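Long-range contacts in serine protease pet (Escherichia coli, PDB 4OM9), which acts as a secreted autotransporter enterotoxin of enteroaggregative strains, a serine protease whose host target is probably the cytoskeletal protein alpha-fodrin: residues H523-T528 and S564-S569; I621-G626 and D639-D644; A8-Y13 and N549-V554. All coordinates share one frame; numbering follows the deposited sequence.

Starting from the N terminus, residues 8-13 lead into helix 10-17 of the protease part and wait for a partner more than 500 residues further on: interaction 3 joins them to the junction of helices 543-550 and 552-558. Before that loop closes, segment 523-528 has left strand 514-520, and its partner 564-569 comes only after both helices, so interactions 1 and 3 cross. Interaction 1 thereby closes the excursion that carries the helices. Interaction 2 follows in series and closes a short loop between strands 618-622 and 640-644. It packs against interaction 1, which also touches interaction 3, giving a continuous path from the beta-helix side to the protease.

Interaction 1 (H523-T528 and S564-S569); sequences HAIFRT and SNNQVS
Asn566 reaches with its carboxamide to the backbone of Phe526 and Arg527, and this side-chain grip on a backbone holds together the two ends of a helix-bearing excursion from the beta-helix of the passenger. Neither segment is a regular strand, so an amide does much of what strand pairing would do. With CG anti to the backbone N (chi1 -158°), the amide is swung across to the other segment. Its OD1 accepts two successive backbone N-H groups: Phe526 N lies 2.8 Å from Asn566 OD1, nearly in line with the C=O bond, while Arg527 N lies 3.2 Å from Asn566 OD1, in the carbonyl plane on a lone pair. The other end of the same group donates, Asn566 ND2 sitting 2.9 Å from Arg527 O. Three bonds thus fix the rotation of the amide. The Phe526 ring is turned almost parallel to it, the planes 19° apart, although ring atom CD2 meets Asn566 OD1 obliquely at 3.7 Å.

Ile525 supplies the apolar part. Its CB sits against Asn566 OD1, and its CG2 branch touches Val568 CG2 at 3.8 Å, also lying over the peptide link between Gln567 and Val568. Further along, the backbones meet directly through His523 N and Val568 O, 2.7 Å apart, and the same carbonyl oxygen lies at the edge of the imidazole. Both ring nitrogens of His523 are engaged, ND1 by Asp15 of helix 10-17 and NE2 by Asp575, which would favour a protonated ring. The guanidinium of Arg527 turns to Asp542 in a salt bridge. Between the direct bonds, one water bridges the two segments, donating to Ala524 O and to Gln567 O, each 2.7 Å from the water oxygen.

Interaction 2 (I621-G626 and D639-D644); sequences IDLYSG and DIKSGD
Strand pairing joins Ile621 and Asp622 to Ile640 and Lys641, in a two-stranded antiparallel sheet that the chain forms between successive strands of the passenger's beta-helix. Ile621 and Lys641 are the hydrogen-bonded pair: Ile621 N to Lys641 O and Lys641 N to Ile621 O both measure 2.8 Å. Asp622 and Ile640 form the non-hydrogen-bonded pair beside it. The pairing runs on past the strand end through Leu623 N, 2.8 Å from Asp639 O.

There the chain swings into a type I turn from Asp622 to Ser625, and Asp622 organises it. Its OD1, approached from above the carboxylate plane, accepts Tyr624 N at 2.9 Å in an Asx turn, and it also takes a weak bond from Asp639 N across the contact. Its OD2 goes to His474 and Asn628. Leu623 lies alongside Asp639, pointing the same way, and its CD1 meets Lys641 NZ at 3.8 Å, where the bent lysine chain crosses it obliquely. Tyr624 sets CE2 against Asp639 CB.

Ile621 meanwhile packs on Ala520 of strand 514-520. The whole resembles a long-looped beta hairpin, an excursion of the kind that interrupts the coils of a right-handed parallel beta-helix.

Interaction 3 (A8-Y13 and N549-V554); sequences AWARDY and NAENSV
Trp9, Glu551 and Val554 carry this contact between the opening of helix 10-17 and the junction of helices 543-550 and 552-558. Glu551, placed between those two helices at the N-cap position of the second, sends an extended side chain across to the other segment. Its chi2 of -176° keeps the chain straight enough for the carboxylate to reach the backbone of the protease helix. OE2 accepts Ala10 N at 3.0 Å, met on the syn side and 20° out of the carboxylate plane. OE1 works through a water, which lies 2.8 Å from Glu551 OE1 and accepts from Arg11 N at 2.9 Å.

The indole of Trp9 flanks this arrangement. Its CD1 lies 3.4 Å from Glu551 OE2, with the ring and carboxylate planes 60° apart, so the acid meets the five-membered side of the indole obliquely. At the far end, CZ2 touches Val554 CG1 at 3.9 Å, and CG2 of the same valine sits almost as close. The indole therefore spans from the carboxylate to the start of helix 552-558, where Asn555 takes its NE1.

Lys35 forms a salt bridge with OE2 of the buried Glu551, and Ser564 OG is probably hydrogen-bonded to OE1, at a separation short enough to leave the detail doubtful. With two amides of the opening helical turn served directly or through water, and a lysine close by, the carboxylate is probably stabilised in its ionised form.

Interaction 1 (H523-T528 and S564-S569)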
loop_
_atom_site.group_PDB
_atom_site.type_symbol
_atom_site.label_atom_id
_atom_site.label_comp_id
_atom_site.label_asym_id
_atom_site.label_seq_id
_atom_site.Cartn_x
_atom_site.Cartn_y
_atom_site.Cartn_z
ATOM N N HIS A 523 4.647 8.086 -12.317
ATOM C CA HIS A 523 4.757 8.015 -13.754
ATOM C C HIS A 523 5.932 8.859 -14.196
ATOM O O HIS A 523 6.455 9.694 -13.441
ATOM C CB HIS A 523 3.464 8.486 -14.452
ATOM C CG HIS A 523 2.269 7.655 -14.124
ATOM N ND1 HIS A 523 1.803 6.650 -14.950
ATOM C CD2 HIS A 523 1.460 7.637 -13.031
ATOM C CE1 HIS A 523 0.754 6.074 -14.404
ATOM N NE2 HIS A 523 0.526 6.650 -13.232
ATOM N N ALA A 524 6.356 8.614 -15.431
ATOM C CA ALA A 524 7.381 9.409 -16.067
ATOM C C ALA A 524 6.815 10.788 -16.350
ATOM O O ALA A 524 5.596 10.963 -16.492
ATOM C CB ALA A 524 7.848 8.743 -17.368
ATOM N N ILE A 525 7.701 11.769 -16.439
ATOM C CA ILE A 525 7.312 13.078 -16.924
ATOM C C ILE A 525 8.174 13.402 -18.134
ATOM O O ILE A 525 9.056 12.631 -18.491
ATOM C CB ILE A 525 7.473 14.154 -15.848
ATOM C CG1 ILE A 525 8.959 14.383 -15.542
ATOM C CG2 ILE A 525 6.692 13.767 -14.575
ATOM C CD1 ILE A 525 9.177 15.322 -14.370
ATOM N N PHE A 526 7.913 14.537 -18.760
ATOM C CA PHE A 526 8.638 14.928 -19.953
ATOM C C PHE A 526 9.875 15.744 -19.606
ATOM O O PHE A 526 10.867 15.711 -20.342
ATOM C CB PHE A 526 7.732 15.726 -20.879
ATOM C CG PHE A 526 6.400 15.073 -21.138
ATOM C CD1 PHE A 526 6.324 13.872 -21.835
ATOM C CD2 PHE A 526 5.226 15.674 -20.710
ATOM C CE1 PHE A 526 5.114 13.271 -22.080
ATOM C CE2 PHE A 526 4.019 15.084 -20.953
ATOM C CZ PHE A 526 3.961 13.876 -21.639
ATOM N N ARG A 527 9.814 16.468 -18.481
ATOM C CA ARG A 527 10.873 17.404 -18.090
ATOM C C ARG A 527 10.713 17.820 -16.622
ATOM O O ARG A 527 9.623 18.223 -16.212
ATOM C CB ARG A 527 10.846 18.636 -19.011
ATOM C CG ARG A 527 11.981 19.632 -18.795
ATOM C CD ARG A 527 11.830 20.866 -19.691
ATOM N NE ARG A 527 10.656 21.675 -19.356
ATOM C CZ ARG A 527 10.037 22.500 -20.201
ATOM N NH1 ARG A 527 10.467 22.634 -21.450
ATOM N NH2 ARG A 527 8.981 23.193 -19.799
ATOM N N THR A 528 11.774 17.727 -15.821
ATOM C CA THR A 528 11.586 18.001 -14.394
ATOM C C THR A 528 11.913 19.453 -14.053
ATOM O O THR A 528 11.317 19.996 -13.140
ATOM C CB THR A 528 12.389 17.014 -13.463
ATOM O OG1 THR A 528 13.098 17.736 -12.442
ATOM C CG2 THR A 528 13.339 16.165 -14.211
ATOM N N SER A 564 -1.005 14.083 -19.036
ATOM C CA SER A 564 -0.222 14.963 -19.891
ATOM C C SER A 564 0.172 16.255 -19.180
ATOM O O SER A 564 0.575 17.232 -19.813
ATOM C CB SER A 564 -1.013 15.287 -21.165
ATOM O OG SER A 564 -1.595 14.117 -21.735
ATOM N N ASN A 565 0.062 16.266 -17.858
ATOM C CA ASN A 565 0.323 17.485 -17.107
ATOM C C ASN A 565 1.754 17.585 -16.591
ATOM O O ASN A 565 2.044 18.418 -15.738
ATOM C CB ASN A 565 -0.665 17.609 -15.935
ATOM C CG ASN A 565 -0.488 16.512 -14.872
ATOM O OD1 ASN A 565 0.416 15.669 -14.954
ATOM N ND2 ASN A 565 -1.365 16.527 -13.868
ATOM N N ASN A 566 2.637 16.725 -17.093
ATOM C CA ASN A 566 4.050 16.745 -16.679
ATOM C C ASN A 566 4.275 16.653 -15.144
ATOM O O ASN A 566 5.266 17.160 -14.639
ATOM C CB ASN A 566 4.730 18.015 -17.223
ATOM C CG ASN A 566 6.255 17.888 -17.319
ATOM O OD1 ASN A 566 6.791 16.808 -17.552
ATOM N ND2 ASN A 566 6.948 19.005 -17.147
ATOM N N GLN A 567 3.361 16.013 -14.412
ATOM C CA GLN A 567 3.572 15.749 -12.977
ATOM C C GLN A 567 3.744 14.262 -12.739
ATOM O O GLN A 567 3.132 13.449 -13.433
ATOM C CB GLN A 567 2.409 16.250 -12.124
ATOM C CG GLN A 567 1.849 17.586 -12.526
ATOM C CD GLN A 567 2.840 18.696 -12.331
ATOM O OE1 GLN A 567 3.070 19.141 -11.207
ATOM N NE2 GLN A 567 3.442 19.156 -13.426
ATOM N N VAL A 568 4.562 13.914 -11.746
ATOM C CA VAL A 568 4.947 12.531 -11.507
ATOM C C VAL A 568 3.753 11.675 -11.132
ATOM O O VAL A 568 3.630 10.527 -11.573
ATOM C CB VAL A 568 6.017 12.429 -10.405
ATOM C CG1 VAL A 568 6.097 10.997 -9.878
ATOM C CG2 VAL A 568 7.376 12.877 -10.940
ATOM N N SER A 569 2.865 12.244 -10.323
ATOM C CA SER A 569 1.572 11.627 -10.049
ATOM C C SER A 569 0.574 12.735 -9.837
ATOM O O SER A 569 0.950 13.904 -9.816
ATOM C CB SER A 569 1.633 10.700 -8.827
ATOM O OG SER A 569 2.059 11.404 -7.664
HETATM O O HOH W 1 3.387 12.434 -15.925
#

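Interaction 2 (I621-G626 and D639-D644)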
loop_
_atom_site.group_PDB
_atom_site.type_symbol
_atom_site.label_atom_id
_atom_site.label_comp_id
_atom_site.label_asym_id
_atom_site.label_seq_id
_atom_site.Cartn_x
_atom_site.Cartn_y
_atom_site.Cartn_z
ATOM N N ILE A 621 0.835 13.714 -1.899
ATOM C CA ILE A 621 1.742 13.201 -2.918
ATOM C C ILE A 621 3.026 14.008 -2.909
ATOM O O ILE A 621 3.060 15.149 -2.412
ATOM C CB ILE A 621 1.123 13.228 -4.332
ATOM C CG1 ILE A 621 0.863 14.660 -4.788
ATOM C CG2 ILE A 621 -0.150 12.415 -4.367
ATOM C CD1 ILE A 621 0.370 14.771 -6.247
ATOM N N ASP A 622 4.067 13.397 -3.478
ATOM C CA ASP A 622 5.418 13.928 -3.505
ATOM C C ASP A 622 5.759 14.197 -4.961
ATOM O O ASP A 622 5.831 13.273 -5.762
ATOM C CB ASP A 622 6.378 12.916 -2.843
ATOM C CG ASP A 622 7.875 13.297 -2.949
ATOM O OD1 ASP A 622 8.217 14.437 -3.337
ATOM O OD2 ASP A 622 8.710 12.430 -2.604
ATOM N N LEU A 623 5.946 15.461 -5.314
ATOM C CA LEU A 623 6.312 15.811 -6.671
ATOM C C LEU A 623 7.686 15.256 -7.124
ATOM O O LEU A 623 8.010 15.298 -8.315
ATOM C CB LEU A 623 6.289 17.321 -6.837
ATOM C CG LEU A 623 4.881 17.919 -6.729
ATOM C CD1 LEU A 623 4.909 19.431 -6.925
ATOM C CD2 LEU A 623 3.928 17.252 -7.733
ATOM N N TYR A 624 8.479 14.731 -6.192
ATOM C CA TYR A 624 9.751 14.129 -6.561
ATOM C C TYR A 624 9.836 12.703 -6.080
ATOM O O TYR A 624 10.933 12.128 -5.976
ATOM C CB TYR A 624 10.923 14.916 -6.005
ATOM C CG TYR A 624 11.024 16.321 -6.521
ATOM C CD1 TYR A 624 11.397 16.570 -7.839
ATOM C CD2 TYR A 624 10.771 17.408 -5.689
ATOM C CE1 TYR A 624 11.506 17.863 -8.322
ATOM C CE2 TYR A 624 10.865 18.708 -6.166
ATOM C CZ TYR A 624 11.237 18.928 -7.484
ATOM O OH TYR A 624 11.346 20.214 -7.963
ATOM N N SER A 625 8.678 12.135 -5.787
ATOM C CA SER A 625 8.567 10.712 -5.527
ATOM C C SER A 625 9.299 9.890 -6.610
ATOM O O SER A 625 9.125 10.124 -7.813
ATOM C CB SER A 625 7.083 10.327 -5.465
ATOM O OG SER A 625 6.925 8.932 -5.378
ATOM N N GLY A 626 10.126 8.942 -6.189
ATOM C CA GLY A 626 10.840 8.112 -7.131
ATOM C C GLY A 626 12.075 8.788 -7.684
ATOM O O GLY A 626 12.918 8.128 -8.274
ATOM N N ASP A 639 8.881 17.545 -2.231
ATOM C CA ASP A 639 7.900 18.611 -2.389
ATOM C C ASP A 639 6.514 18.001 -2.332
ATOM O O ASP A 639 6.127 17.210 -3.189
ATOM C CB ASP A 639 8.092 19.367 -3.706
ATOM C CG ASP A 639 7.281 20.650 -3.764
ATOM O OD1 ASP A 639 6.493 20.906 -2.835
ATOM O OD2 ASP A 639 7.432 21.413 -4.734
ATOM N N ILE A 640 5.766 18.388 -1.312
ATOM C CA ILE A 640 4.528 17.719 -0.985
ATOM C C ILE A 640 3.304 18.532 -1.374
ATOM O O ILE A 640 3.223 19.726 -1.097
ATOM C CB ILE A 640 4.478 17.398 0.517
ATOM C CG1 ILE A 640 5.516 16.332 0.845
ATOM C CG2 ILE A 640 3.103 16.904 0.918
ATOM C CD1 ILE A 640 5.737 16.179 2.303
ATOM N N LYS A 641 2.360 17.876 -2.036
ATOM C CA LYS A 641 1.042 18.468 -2.242
ATOM C C LYS A 641 -0.029 17.602 -1.600
ATOM O O LYS A 641 0.112 16.382 -1.483
ATOM C CB LYS A 641 0.744 18.665 -3.732
ATOM C CG LYS A 641 1.619 19.727 -4.371
ATOM C CD LYS A 641 1.457 21.062 -3.645
ATOM C CE LYS A 641 2.730 21.903 -3.711
ATOM N NZ LYS A 641 3.115 22.265 -5.102
ATOM N N SER A 642 -1.103 18.245 -1.174
ATOM C CA SER A 642 -2.218 17.519 -0.617
ATOM C C SER A 642 -3.521 18.099 -1.133
ATOM O O SER A 642 -3.566 19.227 -1.613
ATOM C CB SER A 642 -2.169 17.554 0.908
ATOM O OG SER A 642 -2.104 18.886 1.383
ATOM N N GLY A 643 -4.579 17.309 -1.033
ATOM C CA GLY A 643 -5.899 17.731 -1.436
ATOM C C GLY A 643 -6.850 16.566 -1.278
ATOM O O GLY A 643 -6.450 15.468 -0.899
ATOM N N ASP A 644 -8.119 16.808 -1.558
ATOM C CA ASP A 644 -9.101 15.752 -1.528
ATOM C C ASP A 644 -8.752 14.654 -2.524
ATOM O O ASP A 644 -8.437 14.922 -3.693
ATOM C CB ASP A 644 -10.487 16.317 -1.832
ATOM C CG ASP A 644 -10.964 17.294 -0.772
ATOM O OD1 ASP A 644 -10.584 17.136 0.405
ATOM O OD2 ASP A 644 -11.721 18.226 -1.113
#

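Interaction 3 (A8-Y13 and N549-V554)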
loop_
_atom_site.group_PDB
_atom_site.type_symbol
_atom_site.label_atom_id
_atom_site.label_comp_id
_atom_site.label_asym_id
_atom_site.label_seq_id
_atom_site.Cartn_x
_atom_site.Cartn_y
_atom_site.Cartn_z
ATOM N N ALA A 8 -1.632 6.151 -28.883
ATOM C CA ALA A 8 -1.099 6.050 -27.534
ATOM C C ALA A 8 -0.825 7.420 -26.951
ATOM O O ALA A 8 -0.568 8.371 -27.674
ATOM C CB ALA A 8 0.171 5.222 -27.535
ATOM N N TRP A 9 -0.864 7.519 -25.633
ATOM C CA TRP A 9 -0.411 8.747 -24.989
ATOM C C TRP A 9 1.111 8.862 -25.020
ATOM O O TRP A 9 1.834 7.861 -24.964
ATOM C CB TRP A 9 -0.890 8.817 -23.550
ATOM C CG TRP A 9 -2.216 9.409 -23.394
ATOM C CD1 TRP A 9 -2.503 10.666 -22.956
ATOM C CD2 TRP A 9 -3.468 8.771 -23.647
ATOM N NE1 TRP A 9 -3.858 10.854 -22.933
ATOM C CE2 TRP A 9 -4.475 9.700 -23.344
ATOM C CE3 TRP A 9 -3.833 7.499 -24.106
ATOM C CZ2 TRP A 9 -5.830 9.405 -23.480
ATOM C CZ3 TRP A 9 -5.173 7.201 -24.239
ATOM C CH2 TRP A 9 -6.157 8.152 -23.934
ATOM N N ALA A 10 1.583 10.097 -25.097
ATOM C CA ALA A 10 2.999 10.378 -25.178
ATOM C C ALA A 10 3.727 9.777 -23.968
ATOM O O ALA A 10 4.803 9.197 -24.096
ATOM C CB ALA A 10 3.220 11.888 -25.271
ATOM N N ARG A 11 3.092 9.884 -22.805
ATOM C CA ARG A 11 3.672 9.458 -21.538
ATOM C C ARG A 11 3.802 7.933 -21.490
ATOM O O ARG A 11 4.611 7.375 -20.723
ATOM C CB ARG A 11 2.807 9.987 -20.384
ATOM C CG ARG A 11 3.064 9.384 -19.026
ATOM C CD ARG A 11 2.225 10.079 -17.976
ATOM N NE ARG A 11 1.201 9.196 -17.439
ATOM C CZ ARG A 11 0.460 9.485 -16.372
ATOM N NH1 ARG A 11 0.644 10.630 -15.730
ATOM N NH2 ARG A 11 -0.449 8.627 -15.935
ATOM N N ASP A 12 3.021 7.262 -22.336
ATOM C CA ASP A 12 3.030 5.804 -22.368
ATOM C C ASP A 12 4.376 5.213 -22.819
ATOM O O ASP A 12 4.845 4.222 -22.252
ATOM C CB ASP A 12 1.907 5.292 -23.271
ATOM C CG ASP A 12 0.532 5.529 -22.674
ATOM O OD1 ASP A 12 0.444 5.643 -21.431
ATOM O OD2 ASP A 12 -0.463 5.579 -23.439
ATOM N N TYR A 13 4.988 5.811 -23.839
ATOM C CA TYR A 13 6.293 5.353 -24.288
ATOM C C TYR A 13 7.342 5.528 -23.199
ATOM O O TYR A 13 8.237 4.705 -23.054
ATOM C CB TYR A 13 6.730 6.098 -25.551
ATOM C CG TYR A 13 5.888 5.826 -26.775
ATOM C CD1 TYR A 13 6.166 4.742 -27.604
ATOM C CD2 TYR A 13 4.820 6.658 -27.110
ATOM C CE1 TYR A 13 5.398 4.485 -28.740
ATOM C CE2 TYR A 13 4.043 6.411 -28.233
ATOM C CZ TYR A 13 4.341 5.325 -29.051
ATOM O OH TYR A 13 3.574 5.076 -30.170
ATOM N N ASN A 549 -1.543 20.405 -24.782
ATOM C CA ASN A 549 -2.596 20.872 -25.689
ATOM C C ASN A 549 -3.007 19.817 -26.709
ATOM O O ASN A 549 -4.184 19.692 -27.050
ATOM C CB ASN A 549 -2.161 22.130 -26.440
ATOM C CG ASN A 549 -2.012 23.331 -25.533
ATOM O OD1 ASN A 549 -2.632 23.413 -24.461
ATOM N ND2 ASN A 549 -1.189 24.288 -25.963
ATOM N N ALA A 550 -2.039 19.063 -27.211
ATOM C CA ALA A 550 -2.344 18.144 -28.292
ATOM C C ALA A 550 -3.182 16.974 -27.790
ATOM O O ALA A 550 -3.904 16.352 -28.560
ATOM C CB ALA A 550 -1.074 17.655 -28.944
ATOM N N GLU A 551 -3.102 16.690 -26.494
ATOM C CA GLU A 551 -3.877 15.600 -25.913
ATOM C C GLU A 551 -5.052 16.103 -25.038
ATOM O O GLU A 551 -5.722 15.314 -24.354
ATOM C CB GLU A 551 -2.963 14.690 -25.090
ATOM C CG GLU A 551 -1.769 14.118 -25.856
ATOM C CD GLU A 551 -0.947 13.158 -25.016
ATOM O OE1 GLU A 551 -0.604 13.517 -23.866
ATOM O OE2 GLU A 551 -0.663 12.036 -25.492
ATOM N N ASN A 552 -5.308 17.409 -25.076
ATOM C CA ASN A 552 -6.332 18.024 -24.226
ATOM C C ASN A 552 -7.762 17.533 -24.491
ATOM O O ASN A 552 -8.496 17.240 -23.549
ATOM C CB ASN A 552 -6.290 19.543 -24.374
ATOM C CG ASN A 552 -7.461 20.229 -23.674
ATOM O OD1 ASN A 552 -7.628 20.110 -22.459
ATOM N ND2 ASN A 552 -8.270 20.959 -24.439
ATOM N N SER A 553 -8.148 17.430 -25.763
ATOM C CA SER A 553 -9.499 17.019 -26.139
ATOM C C SER A 553 -9.853 15.641 -25.619
ATOM O O SER A 553 -10.888 15.473 -24.982
ATOM C CB SER A 553 -9.671 17.047 -27.665
ATOM O OG SER A 553 -9.462 18.356 -28.152
ATOM N N VAL A 554 -8.998 14.662 -25.899
ATOM C CA VAL A 554 -9.243 13.296 -25.459
ATOM C C VAL A 554 -9.156 13.195 -23.938
ATOM O O VAL A 554 -9.785 12.330 -23.328
ATOM C CB VAL A 554 -8.252 12.296 -26.107
ATOM C CG1 VAL A 554 -6.832 12.491 -25.569
ATOM C CG2 VAL A 554 -8.708 10.860 -25.873
HETATM O O HOH W 2 0.906 11.701 -22.325
#